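Long-range contacts in amino acid adenylation domain-containing protein (Bacillus stratosphericus LAMA 585, PDB 6ULX), which binds the adenylate of 4-methyl-2-oxopentanoate and probably makes it by ATP-dependent activation of the 2-oxo acid, as adenylation enzymes of the ANL superfamily do: residues V56-R61 with L157-D162; T128-I133 with V150-P155; K308-F313 with F344-G349. All blocks are in the same frame, centred on the assembly; numbering follows the deposited sequence.

Contact 1 (V56-R61 with L157-D162); sequences VLTGLR and LTLERD. With SO4 (sulfate ion), chain M.
Arg61 and Asp162 supply the charged part of the contact. NH1 of Arg61 forms a salt bridge with OD2 of Asp162 at 2.9 Å; OD2 lies close to the guanidinium plane, but NH1 comes to it from well above the carboxylate plane, and the two flat groups stand 67° apart. The same NH1 also bonds to the carbonyl of Ala164, while CD2 of Leu57 sits over the guanidinium centre, so both an edge and a face are engaged. One neutral hydrogen bond joins helix and loop: Thr58 OG1 donates to Glu160 O at 2.8 Å, tilted 34° from the carbonyl plane. With OG1 beside the backbone N (chi1 -64°), the hydroxyl faces the loop and also rests against CB of Asp162. The apolar contacts are leucine tips. CD1 of Leu157 meets CG2 of Val56 at 3.9 Å, and CD1 of Leu159 lies 3.7 Å from the CA of Gly59, where the helix has no side chain to intervene. Arg161 forms a salt bridge with Glu54 of helix 46-62 and a weak NE bond to a sulfate. The loop between strands 150-152 and 173-178 runs along one flank of this helix, whose Val56, Leu57 and Leu60 pack on helix 78-91.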
loop_
_atom_site.group_PDB
_atom_site.type_symbol
_atom_site.label_atom_id
_atom_site.label_comp_id
_atom_site.label_asym_id
_atom_site.label_seq_id
_atom_site.Cartn_x
_atom_site.Cartn_y
_atom_site.Cartn_z
ATOM N N VAL A 56 -22.455 16.751 -11.086
ATOM C CA VAL A 56 -21.571 17.347 -10.092
ATOM C C VAL A 56 -20.660 18.380 -10.743
ATOM O O VAL A 56 -20.293 19.383 -10.117
ATOM C CB VAL A 56 -20.760 16.253 -9.375
ATOM C CG1 VAL A 56 -19.747 16.879 -8.416
ATOM C CG2 VAL A 56 -21.687 15.303 -8.631
ATOM N N LEU A 57 -20.282 18.159 -12.005
ATOM C CA LEU A 57 -19.478 19.145 -12.716
ATOM C C LEU A 57 -20.188 20.489 -12.770
ATOM O O LEU A 57 -19.561 21.539 -12.575
ATOM C CB LEU A 57 -19.162 18.647 -14.125
ATOM C CG LEU A 57 -18.346 19.588 -15.007
ATOM C CD1 LEU A 57 -17.050 20.003 -14.312
ATOM C CD2 LEU A 57 -18.041 18.934 -16.351
ATOM N N THR A 58 -21.499 20.479 -13.038
ATOM C CA THR A 58 -22.272 21.716 -13.001
ATOM C C THR A 58 -22.117 22.409 -11.653
ATOM O O THR A 58 -21.896 23.624 -11.585
ATOM C CB THR A 58 -23.748 21.425 -13.283
ATOM O OG1 THR A 58 -23.898 20.921 -14.616
ATOM C CG2 THR A 58 -24.581 22.688 -13.120
ATOM N N GLY A 59 -22.230 21.646 -10.566
ATOM C CA GLY A 59 -22.069 22.233 -9.247
ATOM C C GLY A 59 -20.675 22.786 -9.027
ATOM O O GLY A 59 -20.507 23.947 -8.647
ATOM N N LEU A 60 -19.653 21.964 -9.276
ATOM C CA LEU A 60 -18.279 22.398 -9.045
ATOM C C LEU A 60 -17.968 23.672 -9.823
ATOM O O LEU A 60 -17.419 24.633 -9.271
ATOM C CB LEU A 60 -17.305 21.283 -9.427
ATOM C CG LEU A 60 -17.413 19.991 -8.619
ATOM C CD1 LEU A 60 -16.321 19.014 -9.040
ATOM C CD2 LEU A 60 -17.338 20.268 -7.126
ATOM N N ARG A 61 -18.313 23.700 -11.114
ATOM C CA ARG A 61 -18.096 24.908 -11.902
ATOM C C ARG A 61 -18.925 26.073 -11.376
ATOM O O ARG A 61 -18.543 27.235 -11.557
ATOM C CB ARG A 61 -18.419 24.649 -13.373
ATOM C CG ARG A 61 -17.293 23.967 -14.133
ATOM C CD ARG A 61 -17.686 23.652 -15.567
ATOM N NE ARG A 61 -16.570 23.085 -16.320
ATOM C CZ ARG A 61 -16.674 22.553 -17.534
ATOM N NH1 ARG A 61 -17.849 22.507 -18.144
ATOM N NH2 ARG A 61 -15.601 22.060 -18.135
ATOM N N LEU A 157 -26.193 16.258 -7.295
ATOM C CA LEU A 157 -26.747 15.281 -8.223
ATOM C C LEU A 157 -28.115 15.700 -8.753
ATOM O O LEU A 157 -28.565 15.159 -9.767
ATOM C CB LEU A 157 -26.861 13.911 -7.559
ATOM C CG LEU A 157 -25.597 13.062 -7.407
ATOM C CD1 LEU A 157 -24.805 12.983 -8.710
ATOM C CD2 LEU A 157 -24.723 13.587 -6.278
ATOM N N THR A 158 -28.784 16.648 -8.093
ATOM C CA THR A 158 -30.073 17.151 -8.546
ATOM C C THR A 158 -29.936 18.319 -9.519
ATOM O O THR A 158 -30.870 19.117 -9.653
ATOM C CB THR A 158 -30.929 17.571 -7.348
ATOM O OG1 THR A 158 -30.419 18.785 -6.790
ATOM C CG2 THR A 158 -30.921 16.486 -6.279
ATOM N N LEU A 159 -28.792 18.440 -10.188
ATOM C CA LEU A 159 -28.554 19.469 -11.188
ATOM C C LEU A 159 -28.502 18.833 -12.572
ATOM O O LEU A 159 -28.392 17.613 -12.716
ATOM C CB LEU A 159 -27.248 20.217 -10.901
ATOM C CG LEU A 159 -27.099 20.822 -9.504
ATOM C CD1 LEU A 159 -25.733 21.487 -9.361
ATOM C CD2 LEU A 159 -28.211 21.812 -9.216
ATOM N N GLU A 160 -28.582 19.673 -13.599
ATOM C CA GLU A 160 -28.498 19.169 -14.960
ATOM C C GLU A 160 -27.047 18.820 -15.300
ATOM O O GLU A 160 -26.104 19.211 -14.608
ATOM C CB GLU A 160 -29.069 20.181 -15.957
ATOM C CG GLU A 160 -28.218 21.416 -16.205
ATOM C CD GLU A 160 -28.500 22.537 -15.222
ATOM O OE1 GLU A 160 -29.031 22.252 -14.128
ATOM O OE2 GLU A 160 -28.191 23.703 -15.548
ATOM N N ARG A 161 -26.878 18.083 -16.392
ATOM C CA ARG A 161 -25.576 17.565 -16.784
ATOM C C ARG A 161 -24.826 18.585 -17.631
ATOM O O ARG A 161 -25.357 19.087 -18.625
ATOM C CB ARG A 161 -25.739 16.252 -17.550
ATOM C CG ARG A 161 -26.408 15.150 -16.735
ATOM C CD ARG A 161 -26.556 13.862 -17.538
ATOM N NE ARG A 161 -27.439 14.021 -18.690
ATOM C CZ ARG A 161 -27.023 14.231 -19.937
ATOM N NH1 ARG A 161 -27.911 14.362 -20.916
ATOM N NH2 ARG A 161 -25.726 14.308 -20.208
ATOM N N ASP A 162 -23.592 18.887 -17.228
ATOM C CA ASP A 162 -22.704 19.760 -17.993
ATOM C C ASP A 162 -21.838 18.870 -18.877
ATOM O O ASP A 162 -20.864 18.273 -18.413
ATOM C CB ASP A 162 -21.858 20.622 -17.063
ATOM C CG ASP A 162 -21.024 21.648 -17.813
ATOM O OD1 ASP A 162 -20.755 21.449 -19.018
ATOM O OD2 ASP A 162 -20.626 22.654 -17.189
HETATM S S SO4 M . -30.693 15.968 -18.059
HETATM O O1 SO4 M . -30.215 16.685 -16.879
HETATM O O2 SO4 M . -29.837 16.282 -19.199
HETATM O O3 SO4 M . -30.668 14.528 -17.805
HETATM O O4 SO4 M . -32.063 16.379 -18.352
#

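Contact 2 (T128-I133 with V150-P155); sequences TDDSLI and VAAVEP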
loop_
_atom_site.group_PDB
_atom_site.type_symbol
_atom_site.label_atom_id
_atom_site.label_comp_id
_atom_site.label_asym_id
_atom_site.label_seq_id
_atom_site.Cartn_x
_atom_site.Cartn_y
_atom_site.Cartn_z
ATOM N N THR A 128 -17.207 17.040 0.271
ATOM C CA THR A 128 -17.545 16.175 1.394
ATOM C C THR A 128 -18.894 15.504 1.150
ATOM O O THR A 128 -19.570 15.758 0.149
ATOM C CB THR A 128 -17.569 16.989 2.698
ATOM O OG1 THR A 128 -16.409 17.835 2.755
ATOM C CG2 THR A 128 -17.588 16.091 3.923
ATOM N N ASP A 129 -19.263 14.622 2.076
ATOM C CA ASP A 129 -20.563 13.973 2.100
ATOM C C ASP A 129 -21.515 14.732 3.018
ATOM O O ASP A 129 -21.106 15.562 3.834
ATOM C CB ASP A 129 -20.439 12.529 2.588
ATOM C CG ASP A 129 -19.760 11.632 1.585
ATOM O OD1 ASP A 129 -20.052 11.775 0.379
ATOM O OD2 ASP A 129 -18.936 10.788 2.000
ATOM N N ASP A 130 -22.809 14.428 2.880
ATOM C CA ASP A 130 -23.790 14.952 3.826
ATOM C C ASP A 130 -23.534 14.410 5.226
ATOM O O ASP A 130 -23.710 15.124 6.221
ATOM C CB ASP A 130 -25.205 14.597 3.373
ATOM C CG ASP A 130 -25.734 15.544 2.313
ATOM O OD1 ASP A 130 -25.343 16.731 2.316
ATOM O OD2 ASP A 130 -26.553 15.102 1.480
ATOM N N SER A 131 -23.113 13.148 5.324
ATOM C CA SER A 131 -22.834 12.564 6.629
ATOM C C SER A 131 -21.626 13.211 7.292
ATOM O O SER A 131 -21.590 13.336 8.524
ATOM C CB SER A 131 -22.609 11.059 6.492
ATOM O OG SER A 131 -21.449 10.790 5.723
ATOM N N LEU A 132 -20.638 13.634 6.501
ATOM C CA LEU A 132 -19.396 14.174 7.040
ATOM C C LEU A 132 -19.363 15.695 7.108
ATOM O O LEU A 132 -18.570 16.242 7.880
ATOM C CB LEU A 132 -18.203 13.708 6.195
ATOM C CG LEU A 132 -17.414 12.498 6.682
ATOM C CD1 LEU A 132 -16.301 12.172 5.692
ATOM C CD2 LEU A 132 -16.844 12.742 8.065
ATOM N N ILE A 133 -20.194 16.389 6.327
ATOM C CA ILE A 133 -20.065 17.839 6.223
ATOM C C ILE A 133 -20.185 18.504 7.586
ATOM O O ILE A 133 -19.578 19.552 7.827
ATOM C CB ILE A 133 -21.102 18.398 5.232
ATOM C CG1 ILE A 133 -20.856 19.891 4.997
ATOM C CG2 ILE A 133 -22.515 18.174 5.754
ATOM C CD1 ILE A 133 -21.179 20.348 3.592
ATOM N N VAL A 150 -16.359 24.549 2.338
ATOM C CA VAL A 150 -16.842 23.174 2.323
ATOM C C VAL A 150 -18.104 23.089 1.478
ATOM O O VAL A 150 -18.873 24.049 1.375
ATOM C CB VAL A 150 -17.113 22.654 3.754
ATOM C CG1 VAL A 150 -17.441 21.172 3.736
ATOM C CG2 VAL A 150 -15.919 22.936 4.661
ATOM N N ALA A 151 -18.314 21.924 0.869
ATOM C CA ALA A 151 -19.479 21.694 0.027
ATOM C C ALA A 151 -19.741 20.196 -0.050
ATOM O O ALA A 151 -18.800 19.400 -0.121
ATOM C CB ALA A 151 -19.278 22.272 -1.378
ATOM N N ALA A 152 -21.018 19.821 -0.038
ATOM C CA ALA A 152 -21.418 18.425 -0.109
ATOM C C ALA A 152 -21.711 18.029 -1.552
ATOM O O ALA A 152 -21.920 18.870 -2.426
ATOM C CB ALA A 152 -22.644 18.173 0.763
ATOM N N VAL A 153 -21.722 16.728 -1.803
ATOM C CA VAL A 153 -21.869 16.191 -3.144
ATOM C C VAL A 153 -23.318 15.846 -3.469
ATOM O O VAL A 153 -23.757 16.047 -4.600
ATOM C CB VAL A 153 -20.953 14.961 -3.332
ATOM C CG1 VAL A 153 -21.248 14.267 -4.649
ATOM C CG2 VAL A 153 -19.487 15.381 -3.265
ATOM N N GLU A 154 -24.070 15.339 -2.494
ATOM C CA GLU A 154 -25.428 14.883 -2.784
ATOM C C GLU A 154 -26.301 15.976 -3.388
ATOM O O GLU A 154 -26.971 15.711 -4.398
ATOM C CB GLU A 154 -26.072 14.320 -1.513
ATOM C CG GLU A 154 -25.529 12.967 -1.074
ATOM C CD GLU A 154 -24.208 13.075 -0.330
ATOM O OE1 GLU A 154 -23.678 14.200 -0.208
ATOM O OE2 GLU A 154 -23.703 12.034 0.137
ATOM N N PRO A 155 -26.342 17.197 -2.847
ATOM C CA PRO A 155 -27.181 18.237 -3.471
ATOM C C PRO A 155 -26.830 18.518 -4.920
ATOM O O PRO A 155 -27.665 19.072 -5.646
ATOM C CB PRO A 155 -26.932 19.471 -2.589
ATOM C CG PRO A 155 -26.482 18.917 -1.275
ATOM C CD PRO A 155 -25.695 17.669 -1.608
#
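Thr128 and Ala152 pair as parallel neighbours at the edge of a sheet. The N-H of Thr128 reaches Ala151 O at 2.9 Å, nearly in line with that carbonyl bond. In the other direction the bond from Val153 N to Thr128 O is weak, and the CA-H of Ala152 adds a contact to the same oxygen at 3.3 Å. A second weak bond runs from Asp130 N to OE1 of Glu154, tying the start of helix 130-136 to the turn that follows strand 150-152.

Apolar contact gathers round Ile133. Its CG1 lies anti to the backbone N (chi1 -173°), which carries CD1 across to CG1 of Val150 at 3.8 Å and to CB of Ala152 at 3.9 Å; the Ile133 and Val150 side chains lie alongside each other, running opposite ways. CG1 of Val150 also covers OG1 of Thr128, a buried hydroxyl for which the model holds no partner.

The acids make the awkward part. The side chains of Asp130 and Glu154 meet from the two segments, and their carboxylates stack with planes 22° apart, Asp130 OD2 being 3.5 Å from Glu154 OE1. Asp129 OD1 is 3.7 Å from Glu154 OE2, and it too is buried without a partner, whereas Asp129 OD2 takes the backbone N-H groups of Ser76 and Ser77 just ahead of helix 78-91. Three acids this close would probably raise the proton affinity of at least one.

Strand 125-128, helices 130-136 and 139-142, then the parallel outermost strand 150-152 form a beta-alpha-beta crossover, which here completes one edge of a mixed sheet in the AMP-binding region.

Contact 3 (K308-F313 with F344-G349); sequences KTIHRF and FAIERG. With SO4 (sulfate ion), chain G; SO4 (sulfate ion), chain P; SO4 (sulfate ion), chain F; SO4 (sulfate ion), chain L.
Ile310 and Ile346 are the packed heart of this contact, where helix 307-317, the crossover helix of a beta-alpha-beta unit between parallel strands 297-300 and 327-333, meets the loop that follows strand 338-342. Their side chains cross at about a right angle, and CD1 of Ile310 comes within 3.7 Å of CD1 of Ile346. Ile310 places CG1 between its backbone N and carbonyl carbon (chi1 61°), an arrangement that also lays CG1 over one face of the His311 ring, toward its rim. Ile327 and Pro329 of the neighbouring strand help to bury the pair.

Toward Arg348 the fit is looser. The CB of Arg348 is directed away from residues 308-313, and the guanidinium is held by sulfates, probably from the crystallisation liquor: NH2 bonds to O3 of sulfate F at 2.9 Å and NH1 to the same oxygen at 3.0 Å, with a weak bond from NH1 to sulfate G. Cut back to an alanine, this position is likely to leave both sulfates without their arginine mate and Leu322 O without its weak bond from NH2.

Between the two regions a water bridges the segments, 2.7 Å from His311 NE2 and accepting from Glu347 N at 3.0 Å.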
loop_
_atom_site.group_PDB
_atom_site.type_symbol
_atom_site.label_atom_id
_atom_site.label_comp_id
_atom_site.label_asym_id
_atom_site.label_seq_id
_atom_site.Cartn_x
_atom_site.Cartn_y
_atom_site.Cartn_z
ATOM N N LYS A 308 3.695 -17.528 6.454
ATOM C CA LYS A 308 2.781 -18.283 7.302
ATOM C C LYS A 308 1.365 -17.728 7.235
ATOM O O LYS A 308 0.396 -18.490 7.328
ATOM C CB LYS A 308 3.283 -18.285 8.746
ATOM C CG LYS A 308 4.322 -19.355 9.035
ATOM C CD LYS A 308 4.907 -19.209 10.437
ATOM C CE LYS A 308 5.821 -20.380 10.780
ATOM N NZ LYS A 308 6.468 -20.218 12.114
ATOM N N THR A 309 1.223 -16.412 7.075
ATOM C CA THR A 309 -0.105 -15.813 7.020
ATOM C C THR A 309 -0.879 -16.308 5.803
ATOM O O THR A 309 -2.019 -16.777 5.924
ATOM C CB THR A 309 0.010 -14.288 6.997
ATOM O OG1 THR A 309 0.708 -13.836 8.164
ATOM C CG2 THR A 309 -1.373 -13.644 6.951
ATOM N N ILE A 310 -0.271 -16.223 4.618
ATOM C CA ILE A 310 -1.008 -16.523 3.396
ATOM C C ILE A 310 -1.262 -18.019 3.259
ATOM O O ILE A 310 -2.247 -18.431 2.635
ATOM C CB ILE A 310 -0.257 -15.969 2.168
ATOM C CG1 ILE A 310 1.126 -16.606 2.043
ATOM C CG2 ILE A 310 -0.136 -14.452 2.262
ATOM C CD1 ILE A 310 1.927 -16.101 0.853
ATOM N N HIS A 311 -0.394 -18.856 3.826
ATOM C CA HIS A 311 -0.592 -20.299 3.704
ATOM C C HIS A 311 -1.652 -20.805 4.677
ATOM O O HIS A 311 -2.448 -21.684 4.325
ATOM C CB HIS A 311 0.734 -21.029 3.909
ATOM C CG HIS A 311 1.649 -20.947 2.727
ATOM N ND1 HIS A 311 2.864 -20.296 2.769
ATOM C CD2 HIS A 311 1.520 -21.423 1.465
ATOM C CE1 HIS A 311 3.448 -20.381 1.586
ATOM N NE2 HIS A 311 2.652 -21.058 0.777
ATOM N N ARG A 312 -1.679 -20.271 5.901
ATOM C CA ARG A 312 -2.792 -20.563 6.799
ATOM C C ARG A 312 -4.104 -20.071 6.199
ATOM O O ARG A 312 -5.142 -20.728 6.329
ATOM C CB ARG A 312 -2.549 -19.918 8.164
ATOM C CG ARG A 312 -3.620 -20.215 9.208
ATOM C CD ARG A 312 -3.441 -21.600 9.838
ATOM N NE ARG A 312 -4.305 -21.788 11.003
ATOM C CZ ARG A 312 -5.402 -22.548 11.022
ATOM N NH1 ARG A 312 -5.783 -23.220 9.943
ATOM N NH2 ARG A 312 -6.115 -22.643 12.137
ATOM N N PHE A 313 -4.066 -18.916 5.529
ATOM C CA PHE A 313 -5.254 -18.383 4.868
ATOM C C PHE A 313 -5.777 -19.356 3.818
ATOM O O PHE A 313 -6.964 -19.718 3.819
ATOM C CB PHE A 313 -4.916 -17.030 4.241
ATOM C CG PHE A 313 -6.091 -16.290 3.696
ATOM C CD1 PHE A 313 -6.460 -16.427 2.369
ATOM C CD2 PHE A 313 -6.822 -15.433 4.502
ATOM C CE1 PHE A 313 -7.535 -15.734 1.861
ATOM C CE2 PHE A 313 -7.900 -14.738 3.999
ATOM C CZ PHE A 313 -8.257 -14.885 2.678
ATOM N N PHE A 344 3.191 -14.853 -9.036
ATOM C CA PHE A 344 2.207 -15.875 -9.361
ATOM C C PHE A 344 2.701 -17.261 -8.962
ATOM O O PHE A 344 2.396 -18.250 -9.630
ATOM C CB PHE A 344 1.870 -15.847 -10.854
ATOM C CG PHE A 344 1.600 -14.469 -11.391
ATOM C CD1 PHE A 344 0.348 -13.888 -11.259
ATOM C CD2 PHE A 344 2.598 -13.757 -12.038
ATOM C CE1 PHE A 344 0.103 -12.623 -11.755
ATOM C CE2 PHE A 344 2.354 -12.493 -12.536
ATOM C CZ PHE A 344 1.107 -11.925 -12.392
ATOM N N ALA A 345 3.457 -17.349 -7.872
ATOM C CA ALA A 345 4.113 -18.587 -7.480
ATOM C C ALA A 345 3.600 -19.162 -6.168
ATOM O O ALA A 345 4.057 -20.237 -5.762
ATOM C CB ALA A 345 5.633 -18.359 -7.376
ATOM N N ILE A 346 2.676 -18.488 -5.493
ATOM C CA ILE A 346 2.165 -18.977 -4.217
ATOM C C ILE A 346 1.184 -20.113 -4.478
ATOM O O ILE A 346 0.308 -20.007 -5.344
ATOM C CB ILE A 346 1.505 -17.841 -3.420
ATOM C CG1 ILE A 346 2.522 -16.746 -3.102
ATOM C CG2 ILE A 346 0.882 -18.384 -2.136
ATOM C CD1 ILE A 346 3.668 -17.195 -2.198
ATOM N N GLU A 347 1.328 -21.203 -3.727
ATOM C CA GLU A 347 0.490 -22.384 -3.883
ATOM C C GLU A 347 0.228 -22.998 -2.518
ATOM O O GLU A 347 1.123 -23.046 -1.667
ATOM C CB GLU A 347 1.150 -23.413 -4.807
ATOM C CG GLU A 347 1.318 -22.937 -6.240
ATOM C CD GLU A 347 1.996 -23.970 -7.122
ATOM O OE1 GLU A 347 2.769 -24.796 -6.589
ATOM O OE2 GLU A 347 1.750 -23.959 -8.347
ATOM N N ARG A 348 -1.007 -23.475 -2.319
ATOM C CA ARG A 348 -1.355 -24.095 -1.046
ATOM C C ARG A 348 -0.512 -25.340 -0.799
ATOM O O ARG A 348 0.072 -25.509 0.280
ATOM C CB ARG A 348 -2.841 -24.449 -1.023
ATOM C CG ARG A 348 -3.353 -24.865 0.347
ATOM C CD ARG A 348 -4.548 -25.817 0.245
ATOM N NE ARG A 348 -5.582 -25.328 -0.660
ATOM C CZ ARG A 348 -5.886 -25.882 -1.833
ATOM N NH1 ARG A 348 -5.243 -26.963 -2.262
ATOM N NH2 ARG A 348 -6.845 -25.352 -2.579
ATOM N N GLY A 349 -0.438 -26.224 -1.791
ATOM C CA GLY A 349 0.304 -27.461 -1.648
ATOM C C GLY A 349 1.774 -27.264 -1.355
ATOM O O GLY A 349 2.287 -27.779 -0.356
HETATM S S SO4 G . -3.450 -29.718 -0.624
HETATM O O1 SO4 G . -2.561 -29.048 0.322
HETATM O O2 SO4 G . -2.909 -29.592 -1.977
HETATM O O3 SO4 G . -3.558 -31.132 -0.272
HETATM O O4 SO4 G . -4.772 -29.101 -0.567
HETATM S S SO4 P . -1.249 -15.303 11.164
HETATM O O1 SO4 P . -1.383 -15.131 12.609
HETATM O O2 SO4 P . 0.115 -14.971 10.763
HETATM O O3 SO4 P . -1.538 -16.690 10.810
HETATM O O4 SO4 P . -2.193 -14.425 10.482
HETATM S S SO4 F . -7.263 -26.527 -5.845
HETATM O O1 SO4 F . -6.891 -25.145 -5.569
HETATM O O2 SO4 F . -6.410 -27.057 -6.905
HETATM O O3 SO4 F . -7.088 -27.328 -4.637
HETATM O O4 SO4 F . -8.656 -26.580 -6.269
HETATM S S SO4 L . 6.355 -15.955 -11.515
HETATM O O1 SO4 L . 7.739 -15.772 -11.953
HETATM O O2 SO4 L . 6.025 -14.953 -10.506
HETATM O O3 SO4 L . 6.198 -17.289 -10.947
HETATM O O4 SO4 L . 5.462 -15.804 -12.663
HETATM O O HOH W 1 3.597 -21.357 -1.775
#

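Overall arrangement
Contacts 1 and 2 belong to one neighbourhood: their centres are 14 Å apart, contact 2 is nested within the loop closed by contact 1, and they touch where CG2 of Val56 packs on CG1 of Val153 at 4.1 Å. Residues 150-155 lead through Met156 into 157-162, so the chain passes from the sheet edge to the flank of helix 46-62. Contact 3 closes later in the sequence, on the opposite side of the chain's centre and at a different sheet; its centre is 48 Å from that of contact 1 and 42 Å from that of contact 2. Its Ile310 side chain stays about 10 Å from the bound 4-methyl-2-oxopentanoyl adenylate, without touching it.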